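Side-chain contacts in switch-activating protein 1 (Schizosaccharomyces pombe, PDB 5JDK), which binds specific DNA sequences needed for mating-type switching and the rDNA replication fork barrier, and takes part in replication initiation in fission yeast: residues 42-47 and 117-122; 48-53 and 60-65; 74-77 and 83-86; 90-95 and 111-116. All blocks are in the same frame, centred on the assembly; numbering follows the deposited sequence.

Contact 1: 42-47 and 117-122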
loop_
_atom_site.group_PDB
_atom_site.type_symbol
_atom_site.label_atom_id
_atom_site.label_comp_id
_atom_site.label_asym_id
_atom_site.label_seq_id
_atom_site.Cartn_x
_atom_site.Cartn_y
_atom_site.Cartn_z
ATOM N N ARG A 42 5.798 -2.388 3.309
ATOM C CA ARG A 42 7.173 -2.538 2.852
ATOM C C ARG A 42 7.232 -3.441 1.631
ATOM O O ARG A 42 7.950 -3.148 0.670
ATOM C CB ARG A 42 8.053 -3.124 3.956
ATOM C CG ARG A 42 8.429 -2.150 5.062
ATOM C CD ARG A 42 9.217 -2.856 6.144
ATOM N NE ARG A 42 9.533 -1.985 7.262
ATOM C CZ ARG A 42 9.914 -2.425 8.455
ATOM N NH1 ARG A 42 10.028 -3.728 8.683
ATOM N NH2 ARG A 42 10.178 -1.563 9.424
ATOM N N LEU A 43 6.498 -4.559 1.658
ATOM C CA LEU A 43 6.483 -5.457 0.501
ATOM C C LEU A 43 5.834 -4.813 -0.715
ATOM O O LEU A 43 6.335 -4.939 -1.837
ATOM C CB LEU A 43 5.731 -6.735 0.844
ATOM C CG LEU A 43 6.402 -7.689 1.812
ATOM C CD1 LEU A 43 5.430 -8.789 2.177
ATOM C CD2 LEU A 43 7.672 -8.260 1.210
ATOM N N VAL A 44 4.698 -4.150 -0.516
ATOM C CA VAL A 44 4.023 -3.473 -1.619
ATOM C C VAL A 44 4.972 -2.488 -2.296
ATOM O O VAL A 44 5.125 -2.473 -3.525
ATOM C CB VAL A 44 2.758 -2.777 -1.090
ATOM C CG1 VAL A 44 2.177 -1.823 -2.106
ATOM C CG2 VAL A 44 1.712 -3.814 -0.684
ATOM N N VAL A 45 5.616 -1.639 -1.499
ATOM C CA VAL A 45 6.505 -0.625 -2.054
ATOM C C VAL A 45 7.726 -1.257 -2.715
ATOM O O VAL A 45 8.148 -0.824 -3.787
ATOM C CB VAL A 45 6.879 0.393 -0.965
ATOM C CG1 VAL A 45 7.992 1.298 -1.414
ATOM C CG2 VAL A 45 5.655 1.232 -0.623
ATOM N N ARG A 46 8.331 -2.266 -2.080
ATOM C CA ARG A 46 9.501 -2.914 -2.672
ATOM C C ARG A 46 9.200 -3.433 -4.065
ATOM O O ARG A 46 10.064 -3.393 -4.949
ATOM C CB ARG A 46 9.971 -4.070 -1.783
ATOM C CG ARG A 46 11.119 -4.885 -2.368
ATOM C CD ARG A 46 12.379 -4.049 -2.460
ATOM N NE ARG A 46 13.505 -4.688 -3.149
ATOM C CZ ARG A 46 13.745 -4.599 -4.457
ATOM N NH1 ARG A 46 12.909 -3.928 -5.244
ATOM N NH2 ARG A 46 14.817 -5.174 -4.978
ATOM N N HIS A 47 7.986 -3.937 -4.274
ATOM C CA HIS A 47 7.578 -4.535 -5.535
ATOM C C HIS A 47 6.761 -3.587 -6.405
ATOM O O HIS A 47 6.126 -4.039 -7.358
ATOM C CB HIS A 47 6.773 -5.808 -5.256
ATOM C CG HIS A 47 7.581 -6.896 -4.633
ATOM N ND1 HIS A 47 7.817 -6.986 -3.279
ATOM C CD2 HIS A 47 8.237 -7.934 -5.198
ATOM C CE1 HIS A 47 8.586 -8.034 -3.036
ATOM N NE2 HIS A 47 8.853 -8.627 -4.184
ATOM N N ASP A 117 2.804 7.191 1.161
ATOM C CA ASP A 117 3.080 8.246 0.192
ATOM C C ASP A 117 3.695 7.664 -1.076
ATOM O O ASP A 117 3.316 8.034 -2.200
ATOM C CB ASP A 117 4.033 9.263 0.821
ATOM C CG ASP A 117 4.470 10.321 -0.158
ATOM O OD1 ASP A 117 3.647 11.186 -0.509
ATOM O OD2 ASP A 117 5.637 10.275 -0.598
ATOM N N GLU A 118 4.641 6.735 -0.916
ATOM C CA GLU A 118 5.309 6.157 -2.076
ATOM C C GLU A 118 4.345 5.300 -2.896
ATOM O O GLU A 118 4.366 5.325 -4.136
ATOM C CB GLU A 118 6.528 5.368 -1.598
ATOM C CG GLU A 118 7.407 4.889 -2.713
ATOM C CD GLU A 118 8.781 4.412 -2.279
ATOM O OE1 GLU A 118 9.169 4.652 -1.129
ATOM O OE2 GLU A 118 9.465 3.810 -3.122
ATOM N N TRP A 119 3.469 4.554 -2.227
ATOM C CA TRP A 119 2.486 3.749 -2.946
ATOM C C TRP A 119 1.458 4.623 -3.656
ATOM O O TRP A 119 1.118 4.372 -4.825
ATOM C CB TRP A 119 1.809 2.769 -1.987
ATOM C CG TRP A 119 0.905 1.800 -2.676
ATOM C CD1 TRP A 119 -0.401 1.549 -2.389
ATOM C CD2 TRP A 119 1.244 0.938 -3.782
ATOM N NE1 TRP A 119 -0.895 0.582 -3.232
ATOM C CE2 TRP A 119 0.094 0.197 -4.097
ATOM C CE3 TRP A 119 2.408 0.713 -4.522
ATOM C CZ2 TRP A 119 0.067 -0.741 -5.133
ATOM C CZ3 TRP A 119 2.379 -0.220 -5.546
ATOM C CH2 TRP A 119 1.220 -0.939 -5.834
ATOM N N LYS A 120 0.970 5.661 -2.974
ATOM C CA LYS A 120 0.077 6.628 -3.596
ATOM C C LYS A 120 0.687 7.193 -4.873
ATOM O O LYS A 120 -0.003 7.344 -5.899
ATOM C CB LYS A 120 -0.191 7.736 -2.573
ATOM C CG LYS A 120 -0.971 8.918 -3.091
ATOM C CD LYS A 120 -1.312 9.863 -1.952
ATOM C CE LYS A 120 -1.979 11.124 -2.435
ATOM N NZ LYS A 120 -2.541 11.912 -1.302
ATOM N N ALA A 121 1.975 7.536 -4.818
ATOM C CA ALA A 121 2.655 8.079 -5.989
ATOM C C ALA A 121 2.713 7.067 -7.127
ATOM O O ALA A 121 2.551 7.433 -8.296
ATOM C CB ALA A 121 4.052 8.563 -5.605
ATOM N N ARG A 122 2.932 5.785 -6.815
ATOM C CA ARG A 122 2.946 4.773 -7.874
ATOM C C ARG A 122 1.569 4.615 -8.515
ATOM O O ARG A 122 1.449 4.546 -9.751
ATOM C CB ARG A 122 3.444 3.430 -7.327
ATOM C CG ARG A 122 3.386 2.281 -8.326
ATOM C CD ARG A 122 4.266 2.549 -9.522
ATOM N NE ARG A 122 4.317 1.371 -10.381
ATOM C CZ ARG A 122 4.624 1.384 -11.668
ATOM N NH1 ARG A 122 4.910 2.518 -12.285
ATOM N NH2 ARG A 122 4.637 0.247 -12.344
#
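Val44 presses one methyl group squarely onto the indole of Trp119. Its CG1 lies 3.4 Å from the centroid of the Trp119 six-membered ring. It sits 14° off the ring normal, so this is a CH-pi contact over the face. The nearest ring atom of Trp119 is CD2, 3.4 Å from Val44 CG1. CG1 of Val44 points anti to the backbone N (chi1 168°), which aims that branch at the ring. Both residues are buried, and this is the tight part of the contact. Ile85 and Ile63 also touch Val44, while Phe59 lies nearly parallel to the Trp119 ring. Trp119 NE1 is hydrogen-bonded to a glycerol that probably came from the crystallisation liquor.

The contact joins the first and last helices of the N-terminal DNA-binding domain, an all-helical member of the HTH clan. The axes of 42-46 and 117-122 approach to 9.7 Å and cross at 40°. Val45 and Trp119 mark the nearest backbones, their CA atoms 6.0 Å apart.

The side formed by Val45 and Glu118 is just as close, but it is partly exposed and ends in a polar group. Val45 CG1 meets the carboxylate end of Glu118, 3.3 Å from its CD, the two side chains crossing at about a right angle. Only the other branch of Val45 is loosely packed, with CG2 4.4 Å from Trp119 CB. Glu118 is extended, and its OE2 forms a salt bridge with Lys48, so the methyl of Val45 packs against a carboxylate whose charge is paired elsewhere.

Contact 2: 48-53 and 60-65; sequences KHELVD and YAKIAR
Glu50 and Lys62 supply the polar part of this contact, a salt bridge between two extended side chains. Lys62 NZ donates a hydrogen bond of 2.7 Å to Glu50 OE2. The ammonium approaches OE2 on the syn side, 16° out of the carboxylate plane. The other oxygen is less involved, with Glu50 OE1 3.5 Å from Lys62 NZ. The two chains cross at about a right angle. Lys62 has its CG anti to the backbone N (chi1 173°), and the straight run beyond CG carries NZ across to the loop. Its last methylene also comes near the acceptor, Lys62 CE lying 3.4 Å from Glu50 OE2. With an alanine here, the Glu50 carboxylate would probably lose its charged mate and be able to swing.

The second pair meets only by a loose van der Waals approach of a methyl to a hydroxyl, Leu51 CD2 lying 4.3 Å from Tyr60 OH. Both residues are buried, and Trp119 of helix 107-131 touches both. Tyr60 OH is also hydrogen-bonded to a glycerol, probably from the crystallisation liquor.

The salt bridge, with this loose approach, links the loop after helix 34-46 to helix 56-71, within the HTH-clan domain. Glu50 is exposed and Lys62 partly so. Solvent therefore probably screens the charge pair and so weakens it.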
loop_
_atom_site.group_PDB
_atom_site.type_symbol
_atom_site.label_atom_id
_atom_site.label_comp_id
_atom_site.label_asym_id
_atom_site.label_seq_id
_atom_site.Cartn_x
_atom_site.Cartn_y
_atom_site.Cartn_z
ATOM N N LYS A 48 6.805 -2.283 -6.137
ATOM C CA LYS A 48 5.846 -1.367 -6.749
ATOM C C LYS A 48 5.956 -1.340 -8.264
ATOM O O LYS A 48 4.949 -1.115 -8.949
ATOM C CB LYS A 48 6.018 0.039 -6.170
ATOM C CG LYS A 48 7.295 0.753 -6.583
ATOM C CD LYS A 48 7.469 2.061 -5.847
ATOM C CE LYS A 48 8.659 2.815 -6.384
ATOM N NZ LYS A 48 8.833 4.110 -5.680
ATOM N N HIS A 49 7.150 -1.544 -8.810
ATOM C CA HIS A 49 7.321 -1.500 -10.255
ATOM C C HIS A 49 6.793 -2.746 -10.934
ATOM O O HIS A 49 6.730 -2.785 -12.169
ATOM C CB HIS A 49 8.789 -1.250 -10.604
ATOM C CG HIS A 49 9.237 0.142 -10.277
ATOM N ND1 HIS A 49 10.296 0.412 -9.437
ATOM C CD2 HIS A 49 8.742 1.343 -10.657
ATOM C CE1 HIS A 49 10.445 1.720 -9.328
ATOM N NE2 HIS A 49 9.514 2.308 -10.056
ATOM N N GLU A 50 6.388 -3.744 -10.162
ATOM C CA GLU A 50 5.808 -4.951 -10.717
ATOM C C GLU A 50 4.318 -4.831 -10.977
ATOM O O GLU A 50 3.789 -5.643 -11.739
ATOM C CB GLU A 50 6.097 -6.151 -9.808
ATOM C CG GLU A 50 7.585 -6.404 -9.655
ATOM C CD GLU A 50 7.931 -7.587 -8.781
ATOM O OE1 GLU A 50 9.116 -7.757 -8.465
ATOM O OE2 GLU A 50 7.033 -8.352 -8.404
ATOM N N LEU A 51 3.635 -3.834 -10.408
ATOM C CA LEU A 51 2.229 -3.616 -10.720
ATOM C C LEU A 51 2.104 -3.051 -12.132
ATOM O O LEU A 51 2.727 -2.038 -12.476
ATOM C CB LEU A 51 1.585 -2.677 -9.701
ATOM C CG LEU A 51 0.136 -2.301 -10.005
ATOM C CD1 LEU A 51 -0.783 -3.518 -10.018
ATOM C CD2 LEU A 51 -0.383 -1.296 -9.007
ATOM N N VAL A 52 1.326 -3.734 -12.960
ATOM C CA VAL A 52 1.048 -3.337 -14.338
ATOM C C VAL A 52 -0.423 -2.953 -14.414
ATOM O O VAL A 52 -1.280 -3.676 -13.902
ATOM C CB VAL A 52 1.383 -4.477 -15.327
ATOM C CG1 VAL A 52 0.943 -4.128 -16.750
ATOM C CG2 VAL A 52 2.871 -4.801 -15.287
ATOM N N ASP A 53 -0.719 -1.826 -15.056
ATOM C CA ASP A 53 -2.105 -1.388 -15.174
ATOM C C ASP A 53 -2.952 -2.492 -15.796
ATOM O O ASP A 53 -2.557 -3.118 -16.783
ATOM C CB ASP A 53 -2.166 -0.114 -16.016
ATOM C CG ASP A 53 -3.498 0.631 -15.878
ATOM O OD1 ASP A 53 -4.109 0.631 -14.789
ATOM O OD2 ASP A 53 -3.914 1.240 -16.880
ATOM N N TYR A 60 -1.572 -8.356 -6.510
ATOM C CA TYR A 60 -2.049 -8.555 -5.145
ATOM C C TYR A 60 -1.942 -10.012 -4.722
ATOM O O TYR A 60 -1.744 -10.295 -3.528
ATOM C CB TYR A 60 -3.458 -7.954 -4.931
ATOM C CG TYR A 60 -3.403 -6.445 -5.125
ATOM C CD1 TYR A 60 -2.760 -5.632 -4.201
ATOM C CD2 TYR A 60 -3.902 -5.850 -6.272
ATOM C CE1 TYR A 60 -2.628 -4.272 -4.405
ATOM C CE2 TYR A 60 -3.788 -4.485 -6.484
ATOM C CZ TYR A 60 -3.134 -3.703 -5.552
ATOM O OH TYR A 60 -2.957 -2.358 -5.751
ATOM N N ALA A 61 -2.058 -10.944 -5.668
ATOM C CA ALA A 61 -1.841 -12.345 -5.323
ATOM C C ALA A 61 -0.410 -12.571 -4.859
ATOM O O ALA A 61 -0.165 -13.292 -3.876
ATOM C CB ALA A 61 -2.146 -13.250 -6.516
ATOM N N LYS A 62 0.564 -11.991 -5.580
ATOM C CA LYS A 62 1.961 -12.132 -5.199
ATOM C C LYS A 62 2.233 -11.513 -3.837
ATOM O O LYS A 62 2.941 -12.105 -3.008
ATOM C CB LYS A 62 2.856 -11.513 -6.273
ATOM C CG LYS A 62 4.315 -11.465 -5.854
ATOM C CD LYS A 62 5.258 -11.078 -6.964
ATOM C CE LYS A 62 6.699 -11.160 -6.502
ATOM N NZ LYS A 62 7.675 -10.786 -7.538
ATOM N N ILE A 63 1.698 -10.317 -3.590
ATOM C CA ILE A 63 1.900 -9.679 -2.294
ATOM C C ILE A 63 1.333 -10.545 -1.181
ATOM O O ILE A 63 1.965 -10.721 -0.136
ATOM C CB ILE A 63 1.287 -8.265 -2.288
ATOM C CG1 ILE A 63 1.961 -7.336 -3.308
ATOM C CG2 ILE A 63 1.310 -7.666 -0.879
ATOM C CD1 ILE A 63 3.418 -7.086 -3.077
ATOM N N ALA A 64 0.127 -11.084 -1.369
ATOM C CA ALA A 64 -0.445 -11.936 -0.334
ATOM C C ALA A 64 0.456 -13.131 -0.066
ATOM O O ALA A 64 0.674 -13.527 1.093
ATOM C CB ALA A 64 -1.822 -12.414 -0.772
ATOM N N ARG A 65 0.990 -13.717 -1.135
ATOM C CA ARG A 65 1.835 -14.896 -0.987
ATOM C C ARG A 65 3.142 -14.577 -0.267
ATOM O O ARG A 65 3.528 -15.286 0.669
ATOM C CB ARG A 65 2.097 -15.522 -2.354
ATOM C CG ARG A 65 3.039 -16.687 -2.272
ATOM C CD ARG A 65 3.080 -17.475 -3.552
ATOM N NE ARG A 65 1.828 -18.163 -3.838
ATOM C CZ ARG A 65 1.474 -19.337 -3.325
ATOM N NH1 ARG A 65 2.262 -19.988 -2.485
ATOM N NH2 ARG A 65 0.302 -19.855 -3.671
#

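Contact 3: 74-77 and 83-86; sequences AIHT and NQII
His76 and Gln84 are brought together by matching first torsions, each with CG anti to its own carbonyl carbon and beside the backbone N. Gln84 then bends at chi2 (-74°), which turns its amide toward the imidazole. The two side chains cross at about a right angle, and the ring and amide planes stand 53° apart.

One hydrogen bond carries the contact. Gln84 NE2 donates to His76 NE2 at 3.1 Å, and the bond is nearly straight, with an angle of 171° at the hydrogen. The donor lies at the edge of the imidazole, in the ring plane, and the acceptor nitrogen lies in the amide plane of Gln84. The methylene below the amide adds some packing, with Gln84 CG 3.6 Å from His76 NE2.

The other ring nitrogen is also engaged. His76 ND1 donates to Ala74 O at 2.9 Å, from well above that carbonyl's plane. The ring is thus held at both nitrogens, which fixes its rotation. The pattern is consistent with a neutral imidazole that carries its proton on ND1.

The contact is small and lies at the surface of the domain. It ties the loop between helix 56-71 and helix 78-98 to the latter, two turns into that helix. Thr77 is the N-cap of the same helix, its OG1 accepting from Ala80 N. Gln84 also touches Leu40, so helix 34-46 lies beside the Gln84 side chain.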
loop_
_atom_site.group_PDB
_atom_site.type_symbol
_atom_site.label_atom_id
_atom_site.label_comp_id
_atom_site.label_asym_id
_atom_site.label_seq_id
_atom_site.Cartn_x
_atom_site.Cartn_y
_atom_site.Cartn_z
ATOM N N ALA A 74 -1.264 -13.803 8.022
ATOM C CA ALA A 74 -2.231 -14.868 7.804
ATOM C C ALA A 74 -2.418 -15.106 6.308
ATOM O O ALA A 74 -2.148 -14.238 5.477
ATOM C CB ALA A 74 -3.575 -14.492 8.435
ATOM N N ILE A 75 -2.909 -16.299 5.965
ATOM C CA ILE A 75 -3.308 -16.563 4.591
ATOM C C ILE A 75 -4.466 -15.640 4.260
ATOM O O ILE A 75 -5.504 -15.664 4.937
ATOM C CB ILE A 75 -3.703 -18.029 4.400
ATOM C CG1 ILE A 75 -2.482 -18.926 4.583
ATOM C CG2 ILE A 75 -4.325 -18.231 3.009
ATOM C CD1 ILE A 75 -2.734 -20.411 4.434
ATOM N N HIS A 76 -4.297 -14.825 3.227
ATOM C CA HIS A 76 -5.332 -13.942 2.724
ATOM C C HIS A 76 -5.654 -14.351 1.295
ATOM O O HIS A 76 -4.737 -14.659 0.522
ATOM C CB HIS A 76 -4.822 -12.488 2.647
ATOM C CG HIS A 76 -4.791 -11.747 3.950
ATOM N ND1 HIS A 76 -3.919 -12.054 4.971
ATOM C CD2 HIS A 76 -5.469 -10.645 4.357
ATOM C CE1 HIS A 76 -4.096 -11.203 5.971
ATOM N NE2 HIS A 76 -5.027 -10.334 5.621
ATOM N N THR A 77 -6.936 -14.334 0.927
ATOM C CA THR A 77 -7.264 -14.348 -0.484
ATOM C C THR A 77 -6.717 -13.082 -1.150
ATOM O O THR A 77 -6.315 -12.111 -0.497
ATOM C CB THR A 77 -8.775 -14.397 -0.694
ATOM O OG1 THR A 77 -9.342 -13.198 -0.170
ATOM C CG2 THR A 77 -9.401 -15.616 -0.019
ATOM N N ASN A 83 -7.885 -5.643 0.103
ATOM C CA ASN A 83 -8.731 -4.852 0.994
ATOM C C ASN A 83 -7.932 -4.294 2.165
ATOM O O ASN A 83 -8.202 -3.175 2.627
ATOM C CB ASN A 83 -9.906 -5.687 1.494
ATOM C CG ASN A 83 -10.827 -4.900 2.396
ATOM O OD1 ASN A 83 -11.049 -5.259 3.552
ATOM N ND2 ASN A 83 -11.346 -3.798 1.876
ATOM N N GLN A 84 -6.960 -5.059 2.683
ATOM C CA GLN A 84 -6.102 -4.519 3.739
ATOM C C GLN A 84 -5.344 -3.296 3.249
ATOM O O GLN A 84 -5.206 -2.302 3.975
ATOM C CB GLN A 84 -5.079 -5.559 4.205
ATOM C CG GLN A 84 -5.628 -6.850 4.759
ATOM C CD GLN A 84 -6.211 -6.700 6.138
ATOM O OE1 GLN A 84 -6.589 -5.605 6.546
ATOM N NE2 GLN A 84 -6.283 -7.805 6.879
ATOM N N ILE A 85 -4.828 -3.358 2.018
ATOM C CA ILE A 85 -4.089 -2.224 1.468
ATOM C C ILE A 85 -5.026 -1.042 1.216
ATOM O O ILE A 85 -4.691 0.112 1.504
ATOM C CB ILE A 85 -3.321 -2.652 0.200
ATOM C CG1 ILE A 85 -2.334 -3.771 0.536
ATOM C CG2 ILE A 85 -2.593 -1.461 -0.422
ATOM C CD1 ILE A 85 -1.842 -4.521 -0.663
ATOM N N ILE A 86 -6.217 -1.313 0.671
ATOM C CA ILE A 86 -7.221 -0.267 0.478
ATOM C C ILE A 86 -7.498 0.451 1.784
ATOM O O ILE A 86 -7.556 1.688 1.835
ATOM C CB ILE A 86 -8.505 -0.853 -0.131
ATOM C CG1 ILE A 86 -8.237 -1.202 -1.595
ATOM C CG2 ILE A 86 -9.677 0.111 -0.011
ATOM C CD1 ILE A 86 -9.339 -2.005 -2.265
#

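Contact 4: 90-95 and 111-116; sequences RVYEQR and ELDQLC
Tyr92 is the first residue of 90-95 to touch the other helix, and lays one ring face against Cys116. CB of Cys116 sits 3.5 Å from the centroid of the Tyr92 ring, 15° off its normal, in a CH-pi contact displaced toward the rim. The closest ring atom is CG of Tyr92, 3.4 Å from Cys116 CB. The sulfur stands further off and oblique, with SG of Cys116 4.7 Å from the same centroid, a sulfur-aromatic contact. Tyr92 CG lies anti to the backbone N, sending the ring across. Tyr92 CD2 is also 3.6 Å from Asp113 OD1. Tyr92 and Cys116 are both buried.

One turn later Arg95 reaches the carboxylate of Asp113. It grips side-on with two nitrogens, one to each oxygen. NE donates to Asp113 OD1 and NH2 donates to Asp113 OD2, both bonds of Arg95 being 2.9 Å long. OD1 uses its syn lone pair, while OD2 is met on the syn side but 24° out of the carboxylate plane. A bend at chi3 turns the guanidinium edge toward Asp113.

Segments 90-95 and 111-116 cross at 109°; they lie on helices 78-98 and 107-131 of this HTH-clan domain. Arg95 NH2 also forms a salt bridge with Glu109, so two acids share one guanidinium. A methionine in its place would probably leave Asp113 and Glu109 without their positive mate and let the Asp113 carboxylate turn. The chemistry thus divides into a buried aromatic contact and a more exposed charge pair, whose two bonds fix guanidinium against carboxylate.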
loop_
_atom_site.group_PDB
_atom_site.type_symbol
_atom_site.label_atom_id
_atom_site.label_comp_id
_atom_site.label_asym_id
_atom_site.label_seq_id
_atom_site.Cartn_x
_atom_site.Cartn_y
_atom_site.Cartn_z
ATOM N N ARG A 90 -6.863 4.325 2.816
ATOM C CA ARG A 90 -7.955 5.190 3.231
ATOM C C ARG A 90 -7.633 5.855 4.561
ATOM O O ARG A 90 -7.834 7.070 4.731
ATOM C CB ARG A 90 -9.247 4.386 3.329
ATOM C CG ARG A 90 -10.420 5.269 3.656
ATOM C CD ARG A 90 -11.731 4.546 3.503
ATOM N NE ARG A 90 -12.850 5.379 3.940
ATOM C CZ ARG A 90 -13.512 6.233 3.162
ATOM N NH1 ARG A 90 -13.166 6.391 1.892
ATOM N NH2 ARG A 90 -14.512 6.943 3.666
ATOM N N VAL A 91 -7.104 5.076 5.507
ATOM C CA VAL A 91 -6.688 5.647 6.781
ATOM C C VAL A 91 -5.577 6.660 6.564
ATOM O O VAL A 91 -5.562 7.715 7.202
ATOM C CB VAL A 91 -6.300 4.535 7.770
ATOM C CG1 VAL A 91 -5.623 5.119 9.000
ATOM C CG2 VAL A 91 -7.544 3.743 8.153
ATOM N N TYR A 92 -4.663 6.388 5.633
ATOM C CA TYR A 92 -3.618 7.353 5.316
ATOM C C TYR A 92 -4.206 8.683 4.860
ATOM O O TYR A 92 -3.772 9.753 5.309
ATOM C CB TYR A 92 -2.682 6.777 4.260
ATOM C CG TYR A 92 -1.612 7.755 3.808
ATOM C CD1 TYR A 92 -1.487 8.124 2.476
ATOM C CD2 TYR A 92 -0.719 8.292 4.717
ATOM C CE1 TYR A 92 -0.488 9.006 2.067
ATOM C CE2 TYR A 92 0.267 9.185 4.326
ATOM C CZ TYR A 92 0.377 9.532 2.999
ATOM O OH TYR A 92 1.356 10.412 2.583
ATOM N N GLU A 93 -5.193 8.646 3.961
ATOM C CA GLU A 93 -5.801 9.899 3.522
ATOM C C GLU A 93 -6.475 10.622 4.679
ATOM O O GLU A 93 -6.449 11.857 4.753
ATOM C CB GLU A 93 -6.756 9.654 2.358
ATOM C CG GLU A 93 -6.048 9.218 1.071
ATOM C CD GLU A 93 -5.190 10.305 0.447
ATOM O OE1 GLU A 93 -5.477 11.501 0.671
ATOM O OE2 GLU A 93 -4.247 9.968 -0.286
ATOM N N GLN A 94 -7.073 9.876 5.601
ATOM C CA GLN A 94 -7.644 10.507 6.791
ATOM C C GLN A 94 -6.562 11.145 7.658
ATOM O O GLN A 94 -6.737 12.266 8.172
ATOM C CB GLN A 94 -8.465 9.480 7.563
ATOM C CG GLN A 94 -9.685 9.055 6.750
ATOM C CD GLN A 94 -10.445 7.886 7.328
ATOM O OE1 GLN A 94 -10.070 7.320 8.359
ATOM N NE2 GLN A 94 -11.532 7.514 6.656
ATOM N N ARG A 95 -5.435 10.454 7.824
ATOM C CA ARG A 95 -4.319 11.021 8.566
ATOM C C ARG A 95 -3.823 12.296 7.905
ATOM O O ARG A 95 -3.545 13.285 8.589
ATOM C CB ARG A 95 -3.193 9.993 8.703
ATOM C CG ARG A 95 -3.562 8.848 9.638
ATOM C CD ARG A 95 -2.504 7.745 9.696
ATOM N NE ARG A 95 -1.178 8.291 9.957
ATOM C CZ ARG A 95 -0.786 8.775 11.127
ATOM N NH1 ARG A 95 -1.576 8.712 12.195
ATOM N NH2 ARG A 95 0.412 9.323 11.228
ATOM N N GLU A 111 7.050 5.907 9.367
ATOM C CA GLU A 111 7.400 4.916 8.350
ATOM C C GLU A 111 6.175 4.500 7.556
ATOM O O GLU A 111 6.213 4.434 6.317
ATOM C CB GLU A 111 8.074 3.674 8.941
ATOM C CG GLU A 111 8.441 2.724 7.793
ATOM C CD GLU A 111 9.188 1.479 8.185
ATOM O OE1 GLU A 111 9.297 1.171 9.386
ATOM O OE2 GLU A 111 9.661 0.799 7.245
ATOM N N LEU A 112 5.071 4.193 8.240
ATOM C CA LEU A 112 3.893 3.776 7.488
ATOM C C LEU A 112 3.411 4.898 6.574
ATOM O O LEU A 112 3.057 4.657 5.415
ATOM C CB LEU A 112 2.783 3.285 8.420
ATOM C CG LEU A 112 1.576 2.658 7.706
ATOM C CD1 LEU A 112 1.955 1.563 6.756
ATOM C CD2 LEU A 112 0.591 2.114 8.729
ATOM N N ASP A 113 3.409 6.130 7.068
ATOM C CA ASP A 113 2.997 7.244 6.227
ATOM C C ASP A 113 3.906 7.373 5.007
ATOM O O ASP A 113 3.428 7.674 3.904
ATOM C CB ASP A 113 3.011 8.547 7.031
ATOM C CG ASP A 113 1.834 8.692 7.996
ATOM O OD1 ASP A 113 0.870 7.896 7.946
ATOM O OD2 ASP A 113 1.884 9.651 8.796
ATOM N N GLN A 114 5.224 7.200 5.188
ATOM C CA GLN A 114 6.146 7.326 4.060
ATOM C C GLN A 114 5.904 6.234 3.028
ATOM O O GLN A 114 5.917 6.494 1.812
ATOM C CB GLN A 114 7.590 7.288 4.556
ATOM C CG GLN A 114 8.624 7.534 3.466
ATOM C CD GLN A 114 8.857 6.329 2.565
ATOM O OE1 GLN A 114 8.853 6.449 1.339
ATOM N NE2 GLN A 114 9.068 5.164 3.171
ATOM N N LEU A 115 5.677 5.007 3.490
ATOM C CA LEU A 115 5.352 3.922 2.575
ATOM C C LEU A 115 4.064 4.213 1.818
ATOM O O LEU A 115 3.981 3.980 0.605
ATOM C CB LEU A 115 5.244 2.613 3.354
ATOM C CG LEU A 115 6.559 2.102 3.927
ATOM C CD1 LEU A 115 6.299 1.043 4.982
ATOM C CD2 LEU A 115 7.441 1.533 2.825
ATOM N N CYS A 116 3.055 4.718 2.520
ATOM C CA CYS A 116 1.806 5.069 1.872
ATOM C C CYS A 116 2.001 6.180 0.843
ATOM O O CYS A 116 1.414 6.137 -0.241
ATOM C CB CYS A 116 0.775 5.475 2.920
ATOM S SG CYS A 116 0.216 4.111 3.964
#

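Overall arrangement
All four contacts lie in the N-terminal DNA-binding domain, an all-helical domain of four helices without strands. Contact 1 pairs the first and last helices, 34-46 and 107-131, and spans the other three in sequence. Within that span come contacts 2, 3 and 4 in turn. Contacts 1 and 4 share helix 107-131, their centres 11 Å apart, and are bridged by the salt bridges Lys120-Glu93 and Arg42-Glu111. Contact 2 joins contact 1 through Lys48-Glu118. Contacts 3 and 4 share helix 78-98, with centres 17 Å apart. Contacts 2 and 4 do not touch and lie on opposite sides of the chain's centre. Buried packing and surface charge pairs thus knit the helices into one unit.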